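Local structure of AT-less polyketide synthase (Streptomyces platensis subsp. rosaceus, 4TKT) at residues R96-C101 with V133-M138; C101-L106 with S170-A175; S191-A196 with G254-R259; Y498-G503 with V600-Y605. The protein probably catalyses the decarboxylative Claisen-type condensation that lengthens the growing polyketide chain, as a ketosynthase domain of the isomigrastatin assembly line. One frame throughout, in Å; residues are numbered along the deposited sequence.

Interaction 1 of 4, residues R96-C101 with V133-M138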
loop_
_atom_site.group_PDB
_atom_site.type_symbol
_atom_site.label_atom_id
_atom_site.label_comp_id
_atom_site.label_asym_id
_atom_site.label_seq_id
_atom_site.Cartn_x
_atom_site.Cartn_y
_atom_site.Cartn_z
ATOM N N ARG A 96 -7.660 -9.377 -8.028
ATOM C CA ARG A 96 -8.486 -8.237 -8.403
ATOM C C ARG A 96 -8.101 -6.984 -7.626
ATOM O O ARG A 96 -7.914 -5.917 -8.211
ATOM C CB ARG A 96 -9.969 -8.552 -8.184
ATOM C CG ARG A 96 -10.528 -9.625 -9.112
ATOM C CD ARG A 96 -12.036 -9.742 -8.955
ATOM N NE ARG A 96 -12.447 -11.033 -8.415
ATOM C CZ ARG A 96 -13.578 -11.236 -7.747
ATOM N NH1 ARG A 96 -14.406 -10.228 -7.521
ATOM N NH2 ARG A 96 -13.877 -12.446 -7.295
ATOM N N LEU A 97 -7.968 -7.116 -6.310
ATOM C CA LEU A 97 -7.672 -5.966 -5.464
ATOM C C LEU A 97 -6.240 -5.467 -5.642
ATOM O O LEU A 97 -5.964 -4.284 -5.444
ATOM C CB LEU A 97 -7.927 -6.298 -3.992
ATOM C CG LEU A 97 -9.382 -6.572 -3.604
ATOM C CD1 LEU A 97 -9.580 -6.426 -2.103
ATOM C CD2 LEU A 97 -10.325 -5.656 -4.359
ATOM N N PHE A 98 -5.330 -6.362 -6.012
ATOM C CA PHE A 98 -3.944 -5.962 -6.202
ATOM C C PHE A 98 -3.795 -5.205 -7.515
ATOM O O PHE A 98 -2.986 -4.282 -7.619
ATOM C CB PHE A 98 -3.006 -7.169 -6.169
ATOM C CG PHE A 98 -1.559 -6.801 -6.002
ATOM C CD1 PHE A 98 -1.124 -6.156 -4.853
ATOM C CD2 PHE A 98 -0.634 -7.095 -6.990
ATOM C CE1 PHE A 98 0.206 -5.810 -4.694
ATOM C CE2 PHE A 98 0.699 -6.755 -6.837
ATOM C CZ PHE A 98 1.121 -6.111 -5.686
ATOM N N LEU A 99 -4.578 -5.597 -8.514
ATOM C CA LEU A 99 -4.640 -4.852 -9.767
ATOM C C LEU A 99 -5.011 -3.397 -9.503
ATOM O O LEU A 99 -4.343 -2.482 -9.981
ATOM C CB LEU A 99 -5.648 -5.483 -10.729
ATOM C CG LEU A 99 -5.097 -6.460 -11.767
ATOM C CD1 LEU A 99 -6.228 -7.087 -12.565
ATOM C CD2 LEU A 99 -4.117 -5.753 -12.691
ATOM N N GLN A 100 -6.074 -3.196 -8.730
ATOM C CA GLN A 100 -6.550 -1.854 -8.412
ATOM C C GLN A 100 -5.544 -1.105 -7.544
ATOM O O GLN A 100 -5.348 0.099 -7.699
ATOM C CB GLN A 100 -7.915 -1.928 -7.722
ATOM C CG GLN A 100 -9.017 -2.456 -8.635
ATOM C CD GLN A 100 -10.389 -2.446 -7.988
ATOM O OE1 GLN A 100 -10.513 -2.382 -6.766
ATOM N NE2 GLN A 100 -11.430 -2.509 -8.812
ATOM N N CYS A 101 -4.903 -1.833 -6.639
ATOM C CA CYS A 101 -3.841 -1.282 -5.810
ATOM C C CYS A 101 -2.655 -0.816 -6.652
ATOM O O CYS A 101 -2.087 0.247 -6.407
ATOM C CB CYS A 101 -3.381 -2.320 -4.792
ATOM S SG CYS A 101 -2.048 -1.770 -3.717
ATOM N N VAL A 133 7.593 -6.388 -10.850
ATOM C CA VAL A 133 6.460 -6.566 -9.947
ATOM C C VAL A 133 6.737 -7.684 -8.948
ATOM O O VAL A 133 6.926 -8.839 -9.327
ATOM C CB VAL A 133 5.160 -6.875 -10.719
ATOM C CG1 VAL A 133 3.982 -6.944 -9.765
ATOM C CG2 VAL A 133 4.913 -5.813 -11.781
ATOM N N PHE A 134 6.767 -7.325 -7.671
ATOM C CA PHE A 134 7.082 -8.267 -6.608
ATOM C C PHE A 134 5.964 -8.279 -5.585
ATOM O O PHE A 134 5.803 -7.333 -4.816
ATOM C CB PHE A 134 8.409 -7.905 -5.942
ATOM C CG PHE A 134 9.573 -7.906 -6.884
ATOM C CD1 PHE A 134 9.857 -6.794 -7.656
ATOM C CD2 PHE A 134 10.381 -9.024 -7.007
ATOM C CE1 PHE A 134 10.923 -6.795 -8.530
ATOM C CE2 PHE A 134 11.448 -9.031 -7.879
ATOM C CZ PHE A 134 11.720 -7.915 -8.641
ATOM N N ALA A 135 5.189 -9.357 -5.583
ATOM C CA ALA A 135 4.020 -9.449 -4.723
ATOM C C ALA A 135 4.201 -10.504 -3.642
ATOM O O ALA A 135 4.800 -11.549 -3.877
ATOM C CB ALA A 135 2.785 -9.750 -5.553
ATOM N N GLY A 136 3.682 -10.222 -2.454
ATOM C CA GLY A 136 3.697 -11.185 -1.373
ATOM C C GLY A 136 2.294 -11.648 -1.035
ATOM O O GLY A 136 1.399 -10.831 -0.819
ATOM N N ALA A 137 2.101 -12.962 -1.000
ATOM C CA ALA A 137 0.819 -13.547 -0.626
ATOM C C ALA A 137 1.040 -14.968 -0.134
ATOM O O ALA A 137 2.030 -15.598 -0.496
ATOM C CB ALA A 137 -0.141 -13.526 -1.795
HETATM N N MSE A 138 0.124 -15.479 0.684
HETATM C CA MSE A 138 0.312 -16.807 1.256
HETATM C C MSE A 138 -0.923 -17.710 1.201
HETATM O O MSE A 138 -0.810 -18.917 1.407
HETATM C CB MSE A 138 0.783 -16.687 2.707
HETATM C CG MSE A 138 -0.201 -16.008 3.646
HETATM SE SE MSE A 138 0.416 -16.013 5.508
HETATM C CE MSE A 138 0.373 -17.930 5.853
#
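Phe98 of helix 93-109 brings its ring against Ala135 and Val133 of strand 129-136, a helix-on-sheet contact in the N-terminal half of the thiolase fold. The tight part is narrow. The ring reaches the strand because CG stands anti to the backbone N (chi1 -165°), which carries the phenyl out from the helix and onto the sheet. Phe98 CE2 lies 3.9 Å from Ala135 CB, a methyl that approaches obliquely, while CZ of the same ring is 4.0 Å from that methyl. The short alanine lets the aromatic come close even though the nearest backbones, at the CA atoms of Phe98 and Ala135, stay 8.8 Å apart. Ile165 and Val169 of helix 163-173 and Val253 of strand 252-260 also touch Phe98, so the ring is a buried apolar wedge with no polar bond across the contact. Between the two segments only about 101 Å² is covered, and roughly half of it belongs to Phe98. Phe134 points its side chain to the other side of the sheet, where Ala192 and Ala196 of helix 188-202 receive it; the strand is thus packed on both faces. The loose side follows Gly136: the chain moves away from helix 93-109, and the partly exposed Met138, a selenomethionine, turns instead to Asp183 and Ser364. At the other end of the contact, Val133 CG1 sits near the plane of the Phe98 ring, at its edge, 4.4 Å from Phe98 CE2.

Interaction 2 of 4, residues C101-L106 with S170-A175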
loop_
_atom_site.group_PDB
_atom_site.type_symbol
_atom_site.label_atom_id
_atom_site.label_comp_id
_atom_site.label_asym_id
_atom_site.label_seq_id
_atom_site.Cartn_x
_atom_site.Cartn_y
_atom_site.Cartn_z
ATOM N N CYS A 101 -4.903 -1.833 -6.639
ATOM C CA CYS A 101 -3.841 -1.282 -5.810
ATOM C C CYS A 101 -2.655 -0.816 -6.652
ATOM O O CYS A 101 -2.087 0.247 -6.407
ATOM C CB CYS A 101 -3.381 -2.320 -4.792
ATOM S SG CYS A 101 -2.048 -1.770 -3.717
ATOM N N ALA A 102 -2.284 -1.622 -7.642
ATOM C CA ALA A 102 -1.176 -1.295 -8.531
ATOM C C ALA A 102 -1.423 0.011 -9.276
ATOM O O ALA A 102 -0.538 0.863 -9.364
ATOM C CB ALA A 102 -0.943 -2.422 -9.518
ATOM N N HIS A 103 -2.627 0.166 -9.813
ATOM C CA HIS A 103 -2.966 1.367 -10.560
ATOM C C HIS A 103 -2.949 2.597 -9.664
ATOM O O HIS A 103 -2.371 3.624 -10.023
ATOM C CB HIS A 103 -4.335 1.233 -11.224
ATOM C CG HIS A 103 -4.707 2.411 -12.067
ATOM N ND1 HIS A 103 -4.112 2.675 -13.281
ATOM C CD2 HIS A 103 -5.599 3.408 -11.861
ATOM C CE1 HIS A 103 -4.628 3.778 -13.792
ATOM N NE2 HIS A 103 -5.532 4.243 -12.950
ATOM N N THR A 104 -3.579 2.485 -8.498
ATOM C CA THR A 104 -3.631 3.597 -7.554
ATOM C C THR A 104 -2.229 4.037 -7.140
ATOM O O THR A 104 -1.997 5.218 -6.887
ATOM C CB THR A 104 -4.442 3.238 -6.294
ATOM O OG1 THR A 104 -3.956 2.008 -5.753
ATOM C CG2 THR A 104 -5.908 3.071 -6.635
ATOM N N THR A 105 -1.295 3.090 -7.086
ATOM C CA THR A 105 0.077 3.401 -6.698
ATOM C C THR A 105 0.771 4.225 -7.776
ATOM O O THR A 105 1.527 5.149 -7.472
ATOM C CB THR A 105 0.906 2.130 -6.426
ATOM O OG1 THR A 105 0.205 1.279 -5.511
ATOM C CG2 THR A 105 2.255 2.497 -5.826
ATOM N N LEU A 106 0.513 3.893 -9.036
ATOM C CA LEU A 106 1.075 4.660 -10.141
ATOM C C LEU A 106 0.507 6.075 -10.150
ATOM O O LEU A 106 1.224 7.040 -10.412
ATOM C CB LEU A 106 0.806 3.971 -11.478
ATOM C CG LEU A 106 1.912 3.054 -12.005
ATOM C CD1 LEU A 106 2.112 1.837 -11.110
ATOM C CD2 LEU A 106 1.609 2.628 -13.427
ATOM N N SER A 170 1.769 -7.179 -14.150
ATOM C CA SER A 170 2.785 -7.043 -15.190
ATOM C C SER A 170 2.152 -7.006 -16.574
ATOM O O SER A 170 2.530 -6.196 -17.420
ATOM C CB SER A 170 3.792 -8.192 -15.113
ATOM O OG SER A 170 4.460 -8.199 -13.865
ATOM N N TYR A 171 1.186 -7.892 -16.792
ATOM C CA TYR A 171 0.466 -7.948 -18.056
ATOM C C TYR A 171 -0.271 -6.635 -18.313
ATOM O O TYR A 171 -0.192 -6.067 -19.404
ATOM C CB TYR A 171 -0.515 -9.121 -18.057
ATOM C CG TYR A 171 -1.309 -9.256 -19.336
ATOM C CD1 TYR A 171 -0.729 -9.784 -20.482
ATOM C CD2 TYR A 171 -2.637 -8.857 -19.398
ATOM C CE1 TYR A 171 -1.447 -9.910 -21.655
ATOM C CE2 TYR A 171 -3.366 -8.980 -20.568
ATOM C CZ TYR A 171 -2.764 -9.508 -21.692
ATOM O OH TYR A 171 -3.479 -9.634 -22.859
ATOM N N PHE A 172 -0.971 -6.150 -17.294
ATOM C CA PHE A 172 -1.756 -4.930 -17.412
ATOM C C PHE A 172 -0.883 -3.702 -17.644
ATOM O O PHE A 172 -1.213 -2.841 -18.460
ATOM C CB PHE A 172 -2.608 -4.729 -16.159
ATOM C CG PHE A 172 -3.239 -3.373 -16.071
ATOM C CD1 PHE A 172 -4.273 -3.021 -16.923
ATOM C CD2 PHE A 172 -2.799 -2.449 -15.140
ATOM C CE1 PHE A 172 -4.857 -1.769 -16.848
ATOM C CE2 PHE A 172 -3.379 -1.196 -15.057
ATOM C CZ PHE A 172 -4.409 -0.856 -15.911
ATOM N N LEU A 173 0.229 -3.629 -16.919
ATOM C CA LEU A 173 1.138 -2.492 -17.004
ATOM C C LEU A 173 2.022 -2.541 -18.240
ATOM O O LEU A 173 2.770 -1.599 -18.504
ATOM C CB LEU A 173 2.031 -2.430 -15.763
ATOM C CG LEU A 173 1.389 -2.129 -14.412
ATOM C CD1 LEU A 173 2.457 -2.096 -13.332
ATOM C CD2 LEU A 173 0.647 -0.810 -14.476
ATOM N N ASP A 174 1.936 -3.643 -18.983
ATOM C CA ASP A 174 2.892 -3.941 -20.043
ATOM C C ASP A 174 4.308 -3.834 -19.481
ATOM O O ASP A 174 5.179 -3.195 -20.068
ATOM C CB ASP A 174 2.705 -3.005 -21.241
ATOM C CG ASP A 174 3.471 -3.465 -22.468
ATOM O OD1 ASP A 174 3.865 -4.651 -22.518
ATOM O OD2 ASP A 174 3.679 -2.641 -23.383
ATOM N N ALA A 175 4.520 -4.454 -18.324
ATOM C CA ALA A 175 5.819 -4.433 -17.661
ATOM C C ALA A 175 6.704 -5.567 -18.164
ATOM O O ALA A 175 6.228 -6.678 -18.394
ATOM C CB ALA A 175 5.644 -4.524 -16.157
#
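Leu106 and Leu173 supply the apolar part of this helix-to-helix contact: their side chains cross obliquely and meet through single methyl groups, CD2 of Leu106 lying 3.7 Å from CD2 of Leu173. Leu173 puts CG beside its backbone N and anti to the carbonyl carbon (chi1 -67°), which sends the branch across to helix 93-109. Leu116 of helix 113-121 also touches Leu106.

The aromatic part is a looser approach of His103 and Phe172. His103 ND1 comes to the edge of the phenyl ring, near its plane, 4.3 Å from CE2 of Phe172. Each ring finds a further aromatic neighbour in edge-to-face geometry, Phe80 for His103 and Phe81 for Phe172.

No hydrogen bond crosses between the two segments. Cys101 O is gripped by three donors: the helical amide of Thr105, Thr105 OG1 at 2.7 Å, and Thr104 OG1, which lies above the carbonyl plane at a C=O...donor angle of 107°. The Thr104 hydroxyl is also paired with Gln100 O. Helix 163-173 closes in a Schellman motif, with Asp174 at positive phi and Ala175 N bonded to Ser170 O at 2.8 Å; Arg117 NH1 binds the nearby Leu173 O.

Two helices packed side by side over one face of the sheet, in the N-terminal half, are characteristic of the layered thiolase fold of ketosynthases.

Interaction 3 of 4, residues S191-A196 with G254-R259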
loop_
_atom_site.group_PDB
_atom_site.type_symbol
_atom_site.label_atom_id
_atom_site.label_comp_id
_atom_site.label_asym_id
_atom_site.label_seq_id
_atom_site.Cartn_x
_atom_site.Cartn_y
_atom_site.Cartn_z
ATOM N N SER A 191 9.560 -9.444 2.240
ATOM C CA SER A 191 10.449 -10.260 1.426
ATOM C C SER A 191 10.390 -9.809 -0.029
ATOM O O SER A 191 11.402 -9.811 -0.727
ATOM C CB SER A 191 10.086 -11.737 1.544
ATOM O OG SER A 191 10.257 -12.194 2.872
ATOM N N ALA A 192 9.199 -9.423 -0.477
ATOM C CA ALA A 192 9.018 -8.906 -1.829
ATOM C C ALA A 192 9.801 -7.612 -2.012
ATOM O O ALA A 192 10.496 -7.428 -3.011
ATOM C CB ALA A 192 7.543 -8.680 -2.126
ATOM N N ILE A 193 9.685 -6.724 -1.032
ATOM C CA ILE A 193 10.424 -5.471 -1.036
ATOM C C ILE A 193 11.925 -5.735 -1.063
ATOM O O ILE A 193 12.672 -5.079 -1.792
ATOM C CB ILE A 193 10.060 -4.615 0.189
ATOM C CG1 ILE A 193 8.607 -4.139 0.070
ATOM C CG2 ILE A 193 11.019 -3.443 0.331
ATOM C CD1 ILE A 193 8.128 -3.290 1.222
ATOM N N HIS A 194 12.354 -6.715 -0.276
ATOM C CA HIS A 194 13.751 -7.125 -0.244
ATOM C C HIS A 194 14.247 -7.526 -1.631
ATOM O O HIS A 194 15.285 -7.055 -2.089
ATOM C CB HIS A 194 13.936 -8.282 0.735
ATOM C CG HIS A 194 15.329 -8.826 0.771
ATOM N ND1 HIS A 194 16.359 -8.195 1.434
ATOM C CD2 HIS A 194 15.865 -9.939 0.218
ATOM C CE1 HIS A 194 17.467 -8.897 1.291
ATOM N NE2 HIS A 194 17.194 -9.960 0.557
ATOM N N LEU A 195 13.496 -8.394 -2.299
ATOM C CA LEU A 195 13.868 -8.852 -3.631
ATOM C C LEU A 195 13.778 -7.728 -4.657
ATOM O O LEU A 195 14.585 -7.660 -5.584
ATOM C CB LEU A 195 12.985 -10.022 -4.056
ATOM C CG LEU A 195 13.106 -11.260 -3.168
ATOM C CD1 LEU A 195 12.208 -12.358 -3.680
ATOM C CD2 LEU A 195 14.552 -11.737 -3.097
ATOM N N ALA A 196 12.794 -6.852 -4.489
ATOM C CA ALA A 196 12.638 -5.704 -5.373
ATOM C C ALA A 196 13.849 -4.782 -5.290
ATOM O O ALA A 196 14.377 -4.345 -6.311
ATOM C CB ALA A 196 11.367 -4.938 -5.035
ATOM N N GLY A 254 -1.669 -3.583 -0.223
ATOM C CA GLY A 254 -0.811 -2.416 -0.290
ATOM C C GLY A 254 0.340 -2.602 -1.254
ATOM O O GLY A 254 0.703 -3.733 -1.587
ATOM N N ALA A 255 0.914 -1.491 -1.705
ATOM C CA ALA A 255 2.057 -1.536 -2.610
ATOM C C ALA A 255 2.857 -0.239 -2.588
ATOM O O ALA A 255 2.337 0.821 -2.239
ATOM C CB ALA A 255 1.597 -1.838 -4.026
ATOM N N VAL A 256 4.129 -0.339 -2.952
ATOM C CA VAL A 256 4.975 0.833 -3.129
ATOM C C VAL A 256 5.668 0.771 -4.482
ATOM O O VAL A 256 5.970 -0.311 -4.986
ATOM C CB VAL A 256 6.039 0.952 -2.019
ATOM C CG1 VAL A 256 5.416 1.445 -0.732
ATOM C CG2 VAL A 256 6.738 -0.379 -1.805
ATOM N N LEU A 257 5.901 1.937 -5.076
ATOM C CA LEU A 257 6.704 2.023 -6.286
ATOM C C LEU A 257 8.132 2.378 -5.893
ATOM O O LEU A 257 8.375 3.432 -5.305
ATOM C CB LEU A 257 6.131 3.057 -7.257
ATOM C CG LEU A 257 6.661 2.999 -8.693
ATOM C CD1 LEU A 257 6.435 1.623 -9.296
ATOM C CD2 LEU A 257 6.010 4.065 -9.557
ATOM N N LEU A 258 9.070 1.489 -6.205
ATOM C CA LEU A 258 10.453 1.657 -5.771
ATOM C C LEU A 258 11.375 2.066 -6.914
ATOM O O LEU A 258 11.163 1.689 -8.066
ATOM C CB LEU A 258 10.964 0.370 -5.127
ATOM C CG LEU A 258 10.172 -0.104 -3.911
ATOM C CD1 LEU A 258 10.829 -1.327 -3.298
ATOM C CD2 LEU A 258 10.051 1.016 -2.894
ATOM N N ARG A 259 12.414 2.820 -6.574
ATOM C CA ARG A 259 13.297 3.412 -7.568
ATOM C C ARG A 259 14.600 3.887 -6.924
ATOM O O ARG A 259 14.583 4.391 -5.803
ATOM C CB ARG A 259 12.584 4.578 -8.253
ATOM C CG ARG A 259 13.324 5.163 -9.420
ATOM C CD ARG A 259 12.448 6.113 -10.202
ATOM N NE ARG A 259 13.059 6.432 -11.483
ATOM C CZ ARG A 259 12.595 7.349 -12.321
ATOM N NH1 ARG A 259 11.512 8.042 -12.003
ATOM N NH2 ARG A 259 13.217 7.573 -13.470
#
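Leu258 is the main bump here: its isobutyl group projects from strand 252-260 into the hollow between Ile193 and Ala196, one turn apart on helix 188-202. The branch carrying CD1 does the filling. CD1 of Leu258 lies 4.0 Å from Ala196 CB and 4.2 Å from Ile193 CG2, so a short methyl and a branch methyl form the two walls. The small side chain of Ala196 leaves room for Leu258, and here the backbones come nearest, 7.7 Å from CA of Ala196 to CA of Leu258. A second, looser fit lies one strand repeat earlier. There Ile193 reaches out with an extended arm (chi2 180°), and its CD1 stops 4.4 Å from Val256 CG2. Ile193 therefore meets both inward-pointing strand residues, each with a different methyl. Ile275 of strand 273-282 touches Ile193 and Leu258 as well, while Ala210 of strand 208-214 touches Ile193 and Ala196. The helix runs nearly along the strand, the two segment axes being inclined by 20° and 10.3 Å apart. A helix laid along the sheet with its inner face buried is typical of the thiolase fold, and in related ketosynthases the nucleophilic cysteine sits at its N-terminal end.

Interaction 4 of 4, residues Y498-G503 with V600-Y605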
loop_
_atom_site.group_PDB
_atom_site.type_symbol
_atom_site.label_atom_id
_atom_site.label_comp_id
_atom_site.label_asym_id
_atom_site.label_seq_id
_atom_site.Cartn_x
_atom_site.Cartn_y
_atom_site.Cartn_z
ATOM N N TYR A 498 0.099 19.859 -13.765
ATOM C CA TYR A 498 1.191 19.029 -14.262
ATOM C C TYR A 498 0.976 17.557 -13.916
ATOM O O TYR A 498 1.157 16.677 -14.762
ATOM C CB TYR A 498 2.527 19.513 -13.696
ATOM C CG TYR A 498 3.716 18.693 -14.141
ATOM C CD1 TYR A 498 4.231 18.823 -15.424
ATOM C CD2 TYR A 498 4.329 17.795 -13.276
ATOM C CE1 TYR A 498 5.319 18.077 -15.837
ATOM C CE2 TYR A 498 5.419 17.045 -13.679
ATOM C CZ TYR A 498 5.910 17.190 -14.961
ATOM O OH TYR A 498 6.993 16.447 -15.372
ATOM N N THR A 499 0.582 17.302 -12.672
ATOM C CA THR A 499 0.338 15.944 -12.203
ATOM C C THR A 499 -0.766 15.262 -13.012
ATOM O O THR A 499 -0.634 14.104 -13.403
ATOM C CB THR A 499 -0.042 15.926 -10.704
ATOM O OG1 THR A 499 1.022 16.495 -9.928
ATOM C CG2 THR A 499 -0.292 14.506 -10.229
ATOM N N LEU A 500 -1.845 15.990 -13.277
ATOM C CA LEU A 500 -2.988 15.424 -13.989
ATOM C C LEU A 500 -2.731 15.261 -15.484
ATOM O O LEU A 500 -3.429 14.509 -16.167
ATOM C CB LEU A 500 -4.225 16.290 -13.767
ATOM C CG LEU A 500 -4.747 16.269 -12.333
ATOM C CD1 LEU A 500 -5.843 17.301 -12.143
ATOM C CD2 LEU A 500 -5.248 14.879 -11.990
ATOM N N GLN A 501 -1.725 15.965 -15.991
ATOM C CA GLN A 501 -1.386 15.884 -17.405
ATOM C C GLN A 501 -0.502 14.680 -17.705
ATOM O O GLN A 501 -0.873 13.805 -18.489
ATOM C CB GLN A 501 -0.689 17.168 -17.863
ATOM C CG GLN A 501 -1.627 18.343 -18.073
ATOM C CD GLN A 501 -0.884 19.639 -18.310
ATOM O OE1 GLN A 501 0.294 19.634 -18.667
ATOM N NE2 GLN A 501 -1.568 20.760 -18.106
ATOM N N VAL A 502 0.662 14.633 -17.068
ATOM C CA VAL A 502 1.666 13.627 -17.396
ATOM C C VAL A 502 1.581 12.407 -16.471
ATOM O O VAL A 502 2.237 11.392 -16.702
ATOM C CB VAL A 502 3.086 14.240 -17.338
ATOM C CG1 VAL A 502 3.517 14.452 -15.899
ATOM C CG2 VAL A 502 4.090 13.374 -18.095
ATOM N N GLY A 503 0.749 12.499 -15.437
ATOM C CA GLY A 503 0.637 11.426 -14.464
ATOM C C GLY A 503 -0.668 10.652 -14.502
ATOM O O GLY A 503 -0.962 9.879 -13.589
ATOM N N VAL A 600 2.149 15.846 -7.244
ATOM C CA VAL A 600 1.505 15.870 -5.937
ATOM C C VAL A 600 0.504 14.737 -5.800
ATOM O O VAL A 600 0.088 14.137 -6.792
ATOM C CB VAL A 600 0.788 17.211 -5.679
ATOM C CG1 VAL A 600 1.800 18.336 -5.527
ATOM C CG2 VAL A 600 -0.203 17.512 -6.795
ATOM N N ALA A 601 0.122 14.447 -4.562
ATOM C CA ALA A 601 -0.835 13.387 -4.288
ATOM C C ALA A 601 -2.256 13.853 -4.581
ATOM O O ALA A 601 -2.770 14.760 -3.930
ATOM C CB ALA A 601 -0.715 12.921 -2.847
ATOM N N LEU A 602 -2.881 13.227 -5.571
ATOM C CA LEU A 602 -4.255 13.538 -5.936
ATOM C C LEU A 602 -5.094 12.266 -5.877
ATOM O O LEU A 602 -4.547 11.166 -5.948
ATOM C CB LEU A 602 -4.307 14.164 -7.331
ATOM C CG LEU A 602 -3.622 15.525 -7.451
ATOM C CD1 LEU A 602 -3.556 15.965 -8.898
ATOM C CD2 LEU A 602 -4.354 16.559 -6.615
ATOM N N PRO A 603 -6.421 12.409 -5.727
ATOM C CA PRO A 603 -7.314 11.245 -5.683
ATOM C C PRO A 603 -7.127 10.302 -6.869
ATOM O O PRO A 603 -6.928 10.755 -7.999
ATOM C CB PRO A 603 -8.707 11.876 -5.710
ATOM C CG PRO A 603 -8.517 13.201 -5.070
ATOM C CD PRO A 603 -7.146 13.667 -5.475
ATOM N N GLY A 604 -7.183 9.000 -6.598
ATOM C CA GLY A 604 -7.025 7.991 -7.628
ATOM C C GLY A 604 -8.303 7.754 -8.408
ATOM O O GLY A 604 -9.350 8.304 -8.074
ATOM N N TYR A 605 -8.213 6.931 -9.450
ATOM C CA TYR A 605 -9.365 6.617 -10.289
ATOM C C TYR A 605 -10.492 5.987 -9.475
ATOM O O TYR A 605 -10.251 5.109 -8.648
ATOM C CB TYR A 605 -8.960 5.680 -11.432
ATOM C CG TYR A 605 -10.076 5.396 -12.413
ATOM C CD1 TYR A 605 -10.954 4.338 -12.212
ATOM C CD2 TYR A 605 -10.254 6.190 -13.539
ATOM C CE1 TYR A 605 -11.975 4.081 -13.104
ATOM C CE2 TYR A 605 -11.272 5.937 -14.437
ATOM C CZ TYR A 605 -12.130 4.884 -14.214
ATOM O OH TYR A 605 -13.148 4.626 -15.102
#
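Thr499 holds OG1 beside its own backbone N and CG2 anti to that N (chi1 -60°), a rotamer that presents hydroxyl and methyl together to the Val600-Leu602 chain. Thr499 OG1 accepts a hydrogen bond from Val600 N at 3.0 Å, with an N-H...acceptor angle of 150°. The same hydroxyl is bonded to Asp495 O one turn back, so it links the helix backbone to the incoming chain and two bonds hold its rotation. The methyl CG2 of Thr499 rests 3.5 Å from Val600 O. Val600 in turn places its own CG2 in the crowded position between backbone N and carbonyl carbon, 3.5 Å from Thr499 OG1, the two side chains crossing at about a right angle. Farther along, Leu602 pushes one methyl into the angle between two helix residues: its CD1 is 3.8 Å from Thr499 CG2 and 3.6 Å from Leu500 CG. A valine in place of Thr499 would probably leave Val600 N without its acceptor and Asp495 O without the hydroxyl bonded to it. Leu500, buried, also packs on Leu479 of helix 469-482 and on Val462 and Leu464 of strand 460-466. Helix 493-502, within the KS-MAT linker family region, packs against these elements, and the extended chain runs past it to touch helix 469-482 as well, through Pro603 and Tyr605. That chain also passes alongside helix 93-109, where Tyr605 N bonds Glu107 OE1 and the Tyr605 side chain touches His103.

From the N terminus, helix 93-109 enters first and serves two contacts. Interaction 1 closes a loop of 31 residues back to strand 129-136, and interaction 2 one of 63 residues to helix 163-173; the two cross, share Cys101 and touch where Val133 meets Ser170. Interaction 3 opens later and spans 57 residues, from helix 188-202 to strand 252-260. Its helix lies on the other face of the same sheet, where Phe134 of interaction 1 meets it, while Cys101 touches strand 252-260 from the first face. Interaction 4 follows in series, closing 96 residues within the C-terminal region. It touches interaction 2 through Tyr605 and His103, which ties the linker region to the ketosynthase body.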